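Local coordinates for oxysterol-binding protein homolog 3 (Saccharomyces cerevisiae, PDB 4INQ) that carries lipids, including sterols, between membranes in a hydrophobic pocket, in phosphoinositide-coupled directional transport, and takes part in sterol homeostasis, at residues A[61-66]-A[118-123]; A[39-44]-A[114-119]; A[248-253]-A[271-276]. All blocks are in the same frame, centred on the assembly; numbering follows the deposited sequence.

In the fold
Contacts 1 and 2 lie side by side, their centres 9 Å apart, and both end on strand 118-120. Lys118, at the start of the strand, reaches the phosphoinositide, while Arg117 just before it reaches the 39-44 loop. Contact 1 forms part of the phosphoinositide-binding site, whose Ser58, His146, Glu346 and Arg350 also bond the ligand; contact 2 packs directly against it, Thr64 and Ser65 touching Pro42. Contact 3 belongs to the beta-barrel of the OSBP-related domain, on the far side of the chain's centre from contact 1, 35 Å away between centres, and lies away from that site; its nearest atoms are about 14 Å from contact 2.

Contact 1 (A[61-66]-A[118-123]); sequences MPVTSN and KPFNPL. With PIF ((2R)-3-{[(S)-hydroxy{[(1R,2R,3R,4R,5S,6R)-2,3,5,6-tetrahydroxy-4-(phosphonooxy)cyclohexyl]oxy}phosphoryl]oxy}propane-1,2-diyl dioctanoate), chain B.
Over one face of the Phe120 ring lies the amide of Asn66, with OD1 3.4 Å above the plane near the centre and CB following over the same face in a CH-pi contact. The two planes are turned 51° apart. Val63 CG2 meets the ring obliquely, 3.5 Å from Phe120 CZ.

Asn66 pairs with Lys118 in a single parallel bridge, and just before it Lys118 N donates to Ser65 O at 2.9 Å, almost straight (167°). The Lys118 side chain runs beside that of Asn66, past the thioether of Met61, whose SD is 3.9 Å from Lys118 CE. With CG set between the backbone N and the carbonyl carbon (chi1 72°) and a final bend, NZ turns onto O12 of the ligand's bridging phosphate at 2.6 Å and onto Pro119 O at 3.1 Å. Met61 N adds a weak bond to O11 of that phosphate, Asn121 ND2 another to its O13. A water joins O12 to Asn66 OD1 and Asn121 N; asparagine suits because its CB is apolar and its OD1 polar.

A methionine in place of Lys118 would probably leave the phosphate oxygen without its cationic mate and Pro119 O without this donor. The chemistry implies a phosphodiester held mainly by the lysine ammonium, with weak help from one backbone and one amide N-H, its charge probably keeping that lysine protonated.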
loop_
_atom_site.group_PDB
_atom_site.type_symbol
_atom_site.label_atom_id
_atom_site.label_comp_id
_atom_site.label_asym_id
_atom_site.label_seq_id
_atom_site.Cartn_x
_atom_site.Cartn_y
_atom_site.Cartn_z
ATOM N N MET A 61 -7.214 15.908 10.775
ATOM C CA MET A 61 -8.363 15.074 11.121
ATOM C C MET A 61 -8.048 14.395 12.449
ATOM O O MET A 61 -6.888 14.169 12.770
ATOM C CB MET A 61 -8.603 14.002 10.051
ATOM C CG MET A 61 -9.066 14.530 8.702
ATOM S SD MET A 61 -9.482 13.203 7.543
ATOM C CE MET A 61 -11.010 12.620 8.244
ATOM N N PRO A 62 -9.076 14.051 13.236
ATOM C CA PRO A 62 -8.797 13.400 14.516
ATOM C C PRO A 62 -8.170 12.007 14.362
ATOM O O PRO A 62 -8.433 11.294 13.394
ATOM C CB PRO A 62 -10.174 13.357 15.180
ATOM C CG PRO A 62 -11.081 13.152 14.017
ATOM C CD PRO A 62 -10.529 14.149 13.006
ATOM N N VAL A 63 -7.343 11.625 15.327
ATOM C CA VAL A 63 -6.690 10.321 15.298
ATOM C C VAL A 63 -7.695 9.175 15.108
ATOM O O VAL A 63 -7.385 8.170 14.464
ATOM C CB VAL A 63 -5.893 10.082 16.605
ATOM C CG1 VAL A 63 -6.847 9.848 17.757
ATOM C CG2 VAL A 63 -4.940 8.903 16.439
ATOM N N THR A 64 -8.902 9.339 15.654
ATOM C CA THR A 64 -9.935 8.310 15.556
ATOM C C THR A 64 -10.387 8.030 14.124
ATOM O O THR A 64 -11.154 7.100 13.872
ATOM C CB THR A 64 -11.168 8.668 16.439
ATOM O OG1 THR A 64 -11.560 10.031 16.208
ATOM C CG2 THR A 64 -10.832 8.487 17.911
ATOM N N SER A 65 -9.919 8.834 13.180
ATOM C CA SER A 65 -10.271 8.626 11.786
ATOM C C SER A 65 -9.260 7.671 11.167
ATOM O O SER A 65 -9.374 7.304 9.999
ATOM C CB SER A 65 -10.230 9.945 11.021
ATOM O OG SER A 65 -11.177 10.859 11.534
ATOM N N ASN A 66 -8.278 7.266 11.966
ATOM C CA ASN A 66 -7.206 6.389 11.501
ATOM C C ASN A 66 -7.328 4.931 11.935
ATOM O O ASN A 66 -8.097 4.584 12.837
ATOM C CB ASN A 66 -5.851 6.908 12.013
ATOM C CG ASN A 66 -5.435 8.246 11.396
ATOM O OD1 ASN A 66 -4.577 8.940 11.939
ATOM N ND2 ASN A 66 -6.018 8.596 10.263
ATOM N N LYS A 118 -8.649 5.509 7.781
ATOM C CA LYS A 118 -7.470 5.678 6.932
ATOM C C LYS A 118 -6.171 5.481 7.715
ATOM O O LYS A 118 -6.165 5.517 8.949
ATOM C CB LYS A 118 -7.468 7.077 6.314
ATOM C CG LYS A 118 -7.157 8.174 7.312
ATOM C CD LYS A 118 -7.157 9.537 6.651
ATOM C CE LYS A 118 -6.609 10.592 7.596
ATOM N NZ LYS A 118 -5.191 10.284 7.945
ATOM N N PRO A 119 -5.046 5.280 7.005
ATOM C CA PRO A 119 -3.767 5.086 7.686
ATOM C C PRO A 119 -3.297 6.411 8.265
ATOM O O PRO A 119 -3.816 7.466 7.897
ATOM C CB PRO A 119 -2.837 4.620 6.565
ATOM C CG PRO A 119 -3.757 4.140 5.488
ATOM C CD PRO A 119 -4.891 5.104 5.553
ATOM N N PHE A 120 -2.331 6.369 9.179
ATOM C CA PHE A 120 -1.799 7.615 9.712
ATOM C C PHE A 120 -0.978 8.212 8.577
ATOM O O PHE A 120 -0.417 7.481 7.757
ATOM C CB PHE A 120 -0.866 7.377 10.902
ATOM C CG PHE A 120 -1.576 7.142 12.207
ATOM C CD1 PHE A 120 -2.330 5.992 12.411
ATOM C CD2 PHE A 120 -1.467 8.064 13.238
ATOM C CE1 PHE A 120 -2.967 5.760 13.633
ATOM C CE2 PHE A 120 -2.100 7.842 14.463
ATOM C CZ PHE A 120 -2.851 6.688 14.660
ATOM N N ASN A 121 -0.923 9.533 8.514
ATOM C CA ASN A 121 -0.131 10.183 7.491
ATOM C C ASN A 121 1.300 10.153 8.005
ATOM O O ASN A 121 1.564 10.577 9.126
ATOM C CB ASN A 121 -0.591 11.628 7.296
ATOM C CG ASN A 121 -0.960 11.931 5.850
ATOM O OD1 ASN A 121 -0.140 11.767 4.938
ATOM N ND2 ASN A 121 -2.196 12.375 5.635
ATOM N N PRO A 122 2.235 9.612 7.211
ATOM C CA PRO A 122 3.634 9.551 7.641
ATOM C C PRO A 122 4.248 10.937 7.673
ATOM O O PRO A 122 3.825 11.823 6.931
ATOM C CB PRO A 122 4.298 8.686 6.565
ATOM C CG PRO A 122 3.174 7.829 6.069
ATOM C CD PRO A 122 2.028 8.807 5.993
ATOM N N LEU A 123 5.248 11.118 8.528
ATOM C CA LEU A 123 5.947 12.386 8.622
ATOM C C LEU A 123 6.991 12.386 7.515
ATOM O O LEU A 123 7.334 11.333 6.984
ATOM C CB LEU A 123 6.647 12.504 9.972
ATOM C CG LEU A 123 5.745 12.356 11.192
ATOM C CD1 LEU A 123 6.566 12.608 12.445
ATOM C CD2 LEU A 123 4.564 13.347 11.092
HETATM C C1 PIF B . -2.074 15.620 8.819
HETATM O O1 PIF B . -2.698 14.394 8.434
HETATM P P1 PIF B . -4.281 14.081 8.530
HETATM C C2 PIF B . -2.621 16.825 7.975
HETATM O O2 PIF B . -2.356 16.591 6.575
HETATM C C3 PIF B . -1.903 18.135 8.450
HETATM O O3 PIF B . -2.370 19.264 7.705
HETATM C C4 PIF B . -0.366 18.012 8.283
HETATM O O4 PIF B . 0.286 19.186 8.761
HETATM P P4 PIF B . 0.622 20.494 7.906
HETATM C C5 PIF B . 0.160 16.810 9.069
HETATM O O5 PIF B . 1.563 16.710 8.893
HETATM C C6 PIF B . -0.527 15.505 8.620
HETATM O O6 PIF B . 0.007 14.430 9.371
HETATM C C7 PIF B . -5.920 14.566 6.381
HETATM C C8 PIF B . -6.088 14.102 4.892
HETATM C C9 PIF B . -5.976 12.579 4.705
HETATM C C10 PIF B . -5.328 11.243 2.841
HETATM C C11 PIF B . -5.933 9.831 2.658
HETATM O O11 PIF B . -5.050 14.991 9.399
HETATM C C12 PIF B . -4.907 8.824 2.131
HETATM O O12 PIF B . -4.380 12.555 9.032
HETATM C C13 PIF B . -5.555 7.465 1.836
HETATM O O13 PIF B . -4.804 13.928 6.997
HETATM C C14 PIF B . -4.568 6.511 1.145
HETATM O O14 PIF B . -7.386 14.666 4.414
HETATM C C15 PIF B . -5.296 5.377 0.412
HETATM O O15 PIF B . -6.135 12.267 3.307
HETATM C C16 PIF B . -4.547 4.915 -0.852
HETATM O O16 PIF B . -4.137 11.449 2.567
HETATM C C17 PIF B . -5.449 4.927 -2.103
HETATM O O17 PIF B . -6.711 15.464 2.385
HETATM C C18 PIF B . -7.610 15.005 3.086
HETATM C C19 PIF B . -8.980 14.804 2.454
HETATM C C20 PIF B . -9.037 13.486 1.682
HETATM C C21 PIF B . -10.047 12.509 2.309
HETATM C C22 PIF B . -9.919 11.201 1.829
HETATM C C23 PIF B . -9.895 10.046 2.630
HETATM C C24 PIF B . -9.712 8.730 2.165
HETATM C C25 PIF B . -9.917 7.827 3.218
HETATM O O41 PIF B . 2.100 20.958 8.274
HETATM O O42 PIF B . -0.417 21.535 8.188
HETATM O O43 PIF B . 0.692 20.055 6.337
HETATM O O HOH W 1 -2.640 10.981 10.610
#

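Contact 2 (A[39-44]-A[114-119]); sequences ASPPSL and RTLRKP. With PIF ((2R)-3-{[(S)-hydroxy{[(1R,2R,3R,4R,5S,6R)-2,3,5,6-tetrahydroxy-4-(phosphonooxy)cyclohexyl]oxy}phosphoryl]oxy}propane-1,2-diyl dioctanoate), chain B.
Leu116 begins the contact by presenting its CB and CD1 to the ring of Pro41, CD1 lying 3.9 Å from Pro41 CG. A branched aliphatic chain suits this place, since the proline ring offers it a rigid apolar wall.

Arg117, the next residue, carries most of the load. Its CG stands anti to the carbonyl carbon (chi1 -59°) and the chain is extended as far as NE, which carries the guanidinium out to the loop 39-44. Pro41 CG settles over one face of that group, 2.9 Å above its plane but offset toward the rim, and 3.2 Å from Arg117 NH2. Polar partners meet its edge. There Arg117 NH2 gives a short but poorly angled, weak hydrogen bond to Ala39 O (2.7 Å, 125°), and Arg117 NE donates to a water at 2.6 Å, which passes a weak bond on to Ser40 O. An arginine fits because its planar head offers a face to a proline, and N-H groups for a backbone carbonyl and for a bridging water; Tyr296 also touches its side chain.

Lys118 follows on the strand and turns its ammonium to the lipid phosphate, so successive residues serve the loop and the ligand. Beyond Pro41 the loop ends at Ser43, the N-cap of helix 44-50, with OG weakly bonded to Ser46 N. A loop and helix from the N-terminal side resting against the binding core are consistent with the lid region known in OSBP-related domains.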
loop_
_atom_site.group_PDB
_atom_site.type_symbol
_atom_site.label_atom_id
_atom_site.label_comp_id
_atom_site.label_asym_id
_atom_site.label_seq_id
_atom_site.Cartn_x
_atom_site.Cartn_y
_atom_site.Cartn_z
ATOM N N ALA A 39 -12.228 2.947 19.468
ATOM C CA ALA A 39 -13.286 3.932 19.279
ATOM C C ALA A 39 -14.085 3.590 18.030
ATOM O O ALA A 39 -13.633 2.802 17.195
ATOM C CB ALA A 39 -12.683 5.325 19.147
ATOM N N SER A 40 -15.274 4.173 17.901
ATOM C CA SER A 40 -16.087 3.914 16.725
ATOM C C SER A 40 -15.575 4.850 15.631
ATOM O O SER A 40 -14.892 5.832 15.920
ATOM C CB SER A 40 -17.575 4.158 17.013
ATOM O OG SER A 40 -17.865 5.535 17.120
ATOM N N PRO A 41 -15.893 4.551 14.363
ATOM C CA PRO A 41 -15.475 5.333 13.194
ATOM C C PRO A 41 -16.239 6.633 12.952
ATOM O O PRO A 41 -17.467 6.631 12.846
ATOM C CB PRO A 41 -15.683 4.362 12.024
ATOM C CG PRO A 41 -15.979 3.013 12.677
ATOM C CD PRO A 41 -16.669 3.374 13.941
ATOM N N PRO A 42 -15.519 7.761 12.856
ATOM C CA PRO A 42 -16.175 9.045 12.613
ATOM C C PRO A 42 -16.589 9.160 11.150
ATOM O O PRO A 42 -16.086 8.431 10.297
ATOM C CB PRO A 42 -15.103 10.061 13.002
ATOM C CG PRO A 42 -13.831 9.343 12.688
ATOM C CD PRO A 42 -14.107 7.959 13.226
ATOM N N SER A 43 -17.515 10.067 10.865
ATOM C CA SER A 43 -17.987 10.259 9.503
ATOM C C SER A 43 -17.016 11.062 8.655
ATOM O O SER A 43 -16.470 12.075 9.095
ATOM C CB SER A 43 -19.338 10.962 9.499
ATOM O OG SER A 43 -19.731 11.259 8.169
ATOM N N LEU A 44 -16.821 10.606 7.425
ATOM C CA LEU A 44 -15.931 11.273 6.490
ATOM C C LEU A 44 -16.662 12.439 5.816
ATOM O O LEU A 44 -16.129 13.542 5.713
ATOM C CB LEU A 44 -15.431 10.257 5.453
ATOM C CG LEU A 44 -14.558 10.701 4.276
ATOM C CD1 LEU A 44 -15.439 11.293 3.191
ATOM C CD2 LEU A 44 -13.502 11.697 4.748
ATOM N N ARG A 114 -12.709 -2.129 6.563
ATOM C CA ARG A 114 -11.428 -1.533 6.196
ATOM C C ARG A 114 -11.597 -0.165 5.519
ATOM O O ARG A 114 -10.684 0.662 5.529
ATOM C CB ARG A 114 -10.656 -2.487 5.275
ATOM C CG ARG A 114 -9.183 -2.137 5.068
ATOM C CD ARG A 114 -8.372 -2.274 6.359
ATOM N NE ARG A 114 -7.084 -1.576 6.296
ATOM C CZ ARG A 114 -5.976 -2.044 5.720
ATOM N NH1 ARG A 114 -5.961 -3.231 5.142
ATOM N NH2 ARG A 114 -4.872 -1.311 5.715
ATOM N N THR A 115 -12.772 0.093 4.955
ATOM C CA THR A 115 -12.997 1.360 4.266
ATOM C C THR A 115 -13.491 2.502 5.162
ATOM O O THR A 115 -13.681 3.628 4.689
ATOM C CB THR A 115 -14.004 1.186 3.110
ATOM O OG1 THR A 115 -15.314 0.969 3.646
ATOM C CG2 THR A 115 -13.625 -0.011 2.246
ATOM N N LEU A 116 -13.679 2.221 6.448
ATOM C CA LEU A 116 -14.176 3.219 7.395
ATOM C C LEU A 116 -13.116 4.132 7.994
ATOM O O LEU A 116 -13.445 5.173 8.564
ATOM C CB LEU A 116 -14.908 2.531 8.546
ATOM C CG LEU A 116 -16.104 1.663 8.177
ATOM C CD1 LEU A 116 -16.649 1.003 9.432
ATOM C CD2 LEU A 116 -17.165 2.529 7.496
ATOM N N ARG A 117 -11.853 3.737 7.886
ATOM C CA ARG A 117 -10.767 4.522 8.447
ATOM C C ARG A 117 -9.568 4.594 7.500
ATOM O O ARG A 117 -9.475 3.834 6.530
ATOM C CB ARG A 117 -10.346 3.920 9.789
ATOM C CG ARG A 117 -11.456 3.848 10.851
ATOM C CD ARG A 117 -10.889 3.254 12.133
ATOM N NE ARG A 117 -11.805 3.192 13.273
ATOM C CZ ARG A 117 -12.755 2.275 13.452
ATOM N NH1 ARG A 117 -12.953 1.309 12.560
ATOM N NH2 ARG A 117 -13.494 2.306 14.551
ATOM N N LYS A 118 -8.649 5.509 7.781
ATOM C CA LYS A 118 -7.470 5.678 6.932
ATOM C C LYS A 118 -6.171 5.481 7.715
ATOM O O LYS A 118 -6.165 5.517 8.949
ATOM C CB LYS A 118 -7.468 7.077 6.314
ATOM C CG LYS A 118 -7.157 8.174 7.312
ATOM C CD LYS A 118 -7.157 9.537 6.651
ATOM C CE LYS A 118 -6.609 10.592 7.596
ATOM N NZ LYS A 118 -5.191 10.284 7.945
ATOM N N PRO A 119 -5.046 5.280 7.005
ATOM C CA PRO A 119 -3.767 5.086 7.686
ATOM C C PRO A 119 -3.297 6.411 8.265
ATOM O O PRO A 119 -3.816 7.466 7.897
ATOM C CB PRO A 119 -2.837 4.620 6.565
ATOM C CG PRO A 119 -3.757 4.140 5.488
ATOM C CD PRO A 119 -4.891 5.104 5.553
HETATM C C1 PIF B . -2.074 15.620 8.819
HETATM O O1 PIF B . -2.698 14.394 8.434
HETATM P P1 PIF B . -4.281 14.081 8.530
HETATM C C2 PIF B . -2.621 16.825 7.975
HETATM O O2 PIF B . -2.356 16.591 6.575
HETATM C C3 PIF B . -1.903 18.135 8.450
HETATM O O3 PIF B . -2.370 19.264 7.705
HETATM C C4 PIF B . -0.366 18.012 8.283
HETATM O O4 PIF B . 0.286 19.186 8.761
HETATM P P4 PIF B . 0.622 20.494 7.906
HETATM C C5 PIF B . 0.160 16.810 9.069
HETATM O O5 PIF B . 1.563 16.710 8.893
HETATM C C6 PIF B . -0.527 15.505 8.620
HETATM O O6 PIF B . 0.007 14.430 9.371
HETATM C C7 PIF B . -5.920 14.566 6.381
HETATM C C8 PIF B . -6.088 14.102 4.892
HETATM C C9 PIF B . -5.976 12.579 4.705
HETATM C C10 PIF B . -5.328 11.243 2.841
HETATM C C11 PIF B . -5.933 9.831 2.658
HETATM O O11 PIF B . -5.050 14.991 9.399
HETATM C C12 PIF B . -4.907 8.824 2.131
HETATM O O12 PIF B . -4.380 12.555 9.032
HETATM C C13 PIF B . -5.555 7.465 1.836
HETATM O O13 PIF B . -4.804 13.928 6.997
HETATM C C14 PIF B . -4.568 6.511 1.145
HETATM O O14 PIF B . -7.386 14.666 4.414
HETATM C C15 PIF B . -5.296 5.377 0.412
HETATM O O15 PIF B . -6.135 12.267 3.307
HETATM C C16 PIF B . -4.547 4.915 -0.852
HETATM O O16 PIF B . -4.137 11.449 2.567
HETATM C C17 PIF B . -5.449 4.927 -2.103
HETATM O O17 PIF B . -6.711 15.464 2.385
HETATM C C18 PIF B . -7.610 15.005 3.086
HETATM C C19 PIF B . -8.980 14.804 2.454
HETATM C C20 PIF B . -9.037 13.486 1.682
HETATM C C21 PIF B . -10.047 12.509 2.309
HETATM C C22 PIF B . -9.919 11.201 1.829
HETATM C C23 PIF B . -9.895 10.046 2.630
HETATM C C24 PIF B . -9.712 8.730 2.165
HETATM C C25 PIF B . -9.917 7.827 3.218
HETATM O O41 PIF B . 2.100 20.958 8.274
HETATM O O42 PIF B . -0.417 21.535 8.188
HETATM O O43 PIF B . 0.692 20.055 6.337
HETATM O O HOH W 2 -11.747 4.980 15.132
#

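Contact 3 (A[248-253]-A[271-276]); sequences FKVSII and QSLANE
Phe248 and Leu273 cross at about a right angle within the antiparallel beta-barrel of the OSBP-related domain. Their strands, 248-253 and 272-275, are not direct neighbours: strand 263-268 lies between them and pairs with both. The two axes accordingly pass 9.0 Å apart, with their N-to-C directions inclined by 38°, and contact is made by side chains reaching over the middle strand.

Leu273 points toward the other strand and offers CD1 to the edge of the phenylalanine ring, near its plane. The methyl lies 3.3 Å from Phe248 CE1 and 3.7 Å from CZ, a tight contact. The ring comes to meet it because Phe248 CG sits between its backbone N and carbonyl carbon (chi1 65°), which directs the ring across the middle strand. Val250, two residues on and on the same side of its strand, adds a looser touch of CG2 on Leu273 CD1 at 4.4 Å. Large apolar groups suit this side, since Phe248 and Val250 also pack on Ile103 of helix 95-104, and Leu273 on Ala100 of that helix and on Leu265 of the middle strand.

Lys249 lies on the other side, where charged ends can face the outside, and its side chain crosses that of Glu276 at about a right angle. Near the start of strand 272-275, Gln271 and Ser272 both face Lys268, a classic beta bulge. At the other end Asn275 OD1 accepts hydrogen bonds from Thr277 N and Thr278 N. Bent at chi2 (-79°), the Lys249 chain brings NZ to 3.5 Å from Glu276 OE1, a salt bridge.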
loop_
_atom_site.group_PDB
_atom_site.type_symbol
_atom_site.label_atom_id
_atom_site.label_comp_id
_atom_site.label_asym_id
_atom_site.label_seq_id
_atom_site.Cartn_x
_atom_site.Cartn_y
_atom_site.Cartn_z
ATOM N N PHE A 248 -14.373 -9.148 -12.383
ATOM C CA PHE A 248 -13.478 -8.526 -13.342
ATOM C C PHE A 248 -12.968 -9.561 -14.340
ATOM O O PHE A 248 -12.939 -10.760 -14.050
ATOM C CB PHE A 248 -12.298 -7.860 -12.619
ATOM C CG PHE A 248 -11.401 -8.825 -11.896
ATOM C CD1 PHE A 248 -10.438 -9.550 -12.581
ATOM C CD2 PHE A 248 -11.524 -9.010 -10.522
ATOM C CE1 PHE A 248 -9.605 -10.449 -11.908
ATOM C CE2 PHE A 248 -10.698 -9.908 -9.839
ATOM C CZ PHE A 248 -9.737 -10.628 -10.532
ATOM N N LYS A 249 -12.576 -9.083 -15.516
ATOM C CA LYS A 249 -12.059 -9.936 -16.577
ATOM C C LYS A 249 -10.687 -9.418 -16.967
ATOM O O LYS A 249 -10.435 -8.215 -16.912
ATOM C CB LYS A 249 -12.985 -9.891 -17.792
ATOM C CG LYS A 249 -14.416 -10.336 -17.515
ATOM C CD LYS A 249 -14.530 -11.849 -17.459
ATOM C CE LYS A 249 -15.977 -12.282 -17.274
ATOM N NZ LYS A 249 -16.117 -13.766 -17.296
ATOM N N VAL A 250 -9.806 -10.324 -17.363
ATOM C CA VAL A 250 -8.457 -9.951 -17.751
ATOM C C VAL A 250 -8.122 -10.562 -19.101
ATOM O O VAL A 250 -8.096 -11.786 -19.246
ATOM C CB VAL A 250 -7.423 -10.460 -16.725
ATOM C CG1 VAL A 250 -6.027 -9.987 -17.111
ATOM C CG2 VAL A 250 -7.791 -9.981 -15.329
ATOM N N SER A 251 -7.865 -9.711 -20.087
ATOM C CA SER A 251 -7.527 -10.183 -21.422
ATOM C C SER A 251 -6.028 -10.053 -21.634
ATOM O O SER A 251 -5.510 -8.944 -21.722
ATOM C CB SER A 251 -8.256 -9.353 -22.480
ATOM O OG SER A 251 -9.647 -9.268 -22.210
ATOM N N ILE A 252 -5.328 -11.180 -21.691
ATOM C CA ILE A 252 -3.891 -11.157 -21.920
ATOM C C ILE A 252 -3.738 -11.032 -23.434
ATOM O O ILE A 252 -4.485 -11.662 -24.190
ATOM C CB ILE A 252 -3.215 -12.456 -21.425
ATOM C CG1 ILE A 252 -3.442 -12.626 -19.917
ATOM C CG2 ILE A 252 -1.721 -12.421 -21.740
ATOM C CD1 ILE A 252 -2.743 -11.587 -19.058
ATOM N N ILE A 253 -2.785 -10.218 -23.879
ATOM C CA ILE A 253 -2.584 -10.007 -25.307
ATOM C C ILE A 253 -1.114 -9.965 -25.685
ATOM O O ILE A 253 -0.490 -8.903 -25.675
ATOM C CB ILE A 253 -3.248 -8.692 -25.756
ATOM C CG1 ILE A 253 -4.738 -8.723 -25.408
ATOM C CG2 ILE A 253 -3.051 -8.494 -27.253
ATOM C CD1 ILE A 253 -5.452 -7.401 -25.617
ATOM N N GLN A 271 -12.085 -12.493 -3.691
ATOM C CA GLN A 271 -11.949 -13.930 -3.437
ATOM C C GLN A 271 -10.832 -14.612 -4.219
ATOM O O GLN A 271 -9.923 -15.196 -3.629
ATOM C CB GLN A 271 -13.277 -14.627 -3.749
ATOM C CG GLN A 271 -13.662 -15.782 -2.820
ATOM C CD GLN A 271 -12.557 -16.817 -2.636
ATOM O OE1 GLN A 271 -11.623 -16.615 -1.857
ATOM N NE2 GLN A 271 -12.660 -17.934 -3.358
ATOM N N SER A 272 -10.895 -14.568 -5.544
ATOM C CA SER A 272 -9.853 -15.217 -6.331
ATOM C C SER A 272 -9.897 -14.894 -7.815
ATOM O O SER A 272 -10.827 -14.249 -8.297
ATOM C CB SER A 272 -9.933 -16.734 -6.155
ATOM O OG SER A 272 -11.167 -17.229 -6.639
ATOM N N LEU A 273 -8.870 -15.369 -8.522
ATOM C CA LEU A 273 -8.712 -15.180 -9.962
ATOM C C LEU A 273 -8.298 -16.501 -10.604
ATOM O O LEU A 273 -7.457 -17.227 -10.073
ATOM C CB LEU A 273 -7.626 -14.135 -10.252
ATOM C CG LEU A 273 -7.174 -14.011 -11.714
ATOM C CD1 LEU A 273 -8.298 -13.389 -12.523
ATOM C CD2 LEU A 273 -5.913 -13.159 -11.823
ATOM N N ALA A 274 -8.875 -16.808 -11.752
ATOM C CA ALA A 274 -8.537 -18.043 -12.434
ATOM C C ALA A 274 -8.388 -17.842 -13.935
ATOM O O ALA A 274 -8.824 -16.830 -14.495
ATOM C CB ALA A 274 -9.604 -19.101 -12.161
ATOM N N ASN A 275 -7.733 -18.810 -14.568
ATOM C CA ASN A 275 -7.555 -18.820 -16.008
ATOM C C ASN A 275 -8.946 -19.269 -16.425
ATOM O O ASN A 275 -9.360 -20.366 -16.062
ATOM C CB ASN A 275 -6.517 -19.875 -16.372
ATOM C CG ASN A 275 -6.348 -20.038 -17.859
ATOM O OD1 ASN A 275 -7.306 -20.311 -18.576
ATOM N ND2 ASN A 275 -5.122 -19.882 -18.333
ATOM N N GLU A 276 -9.689 -18.440 -17.156
ATOM C CA GLU A 276 -11.044 -18.843 -17.510
ATOM C C GLU A 276 -11.153 -19.920 -18.563
ATOM O O GLU A 276 -12.228 -20.481 -18.759
ATOM C CB GLU A 276 -11.911 -17.636 -17.889
ATOM C CG GLU A 276 -11.990 -17.293 -19.348
ATOM C CD GLU A 276 -13.280 -16.552 -19.670
ATOM O OE1 GLU A 276 -13.611 -15.585 -18.951
ATOM O OE2 GLU A 276 -13.965 -16.944 -20.643
#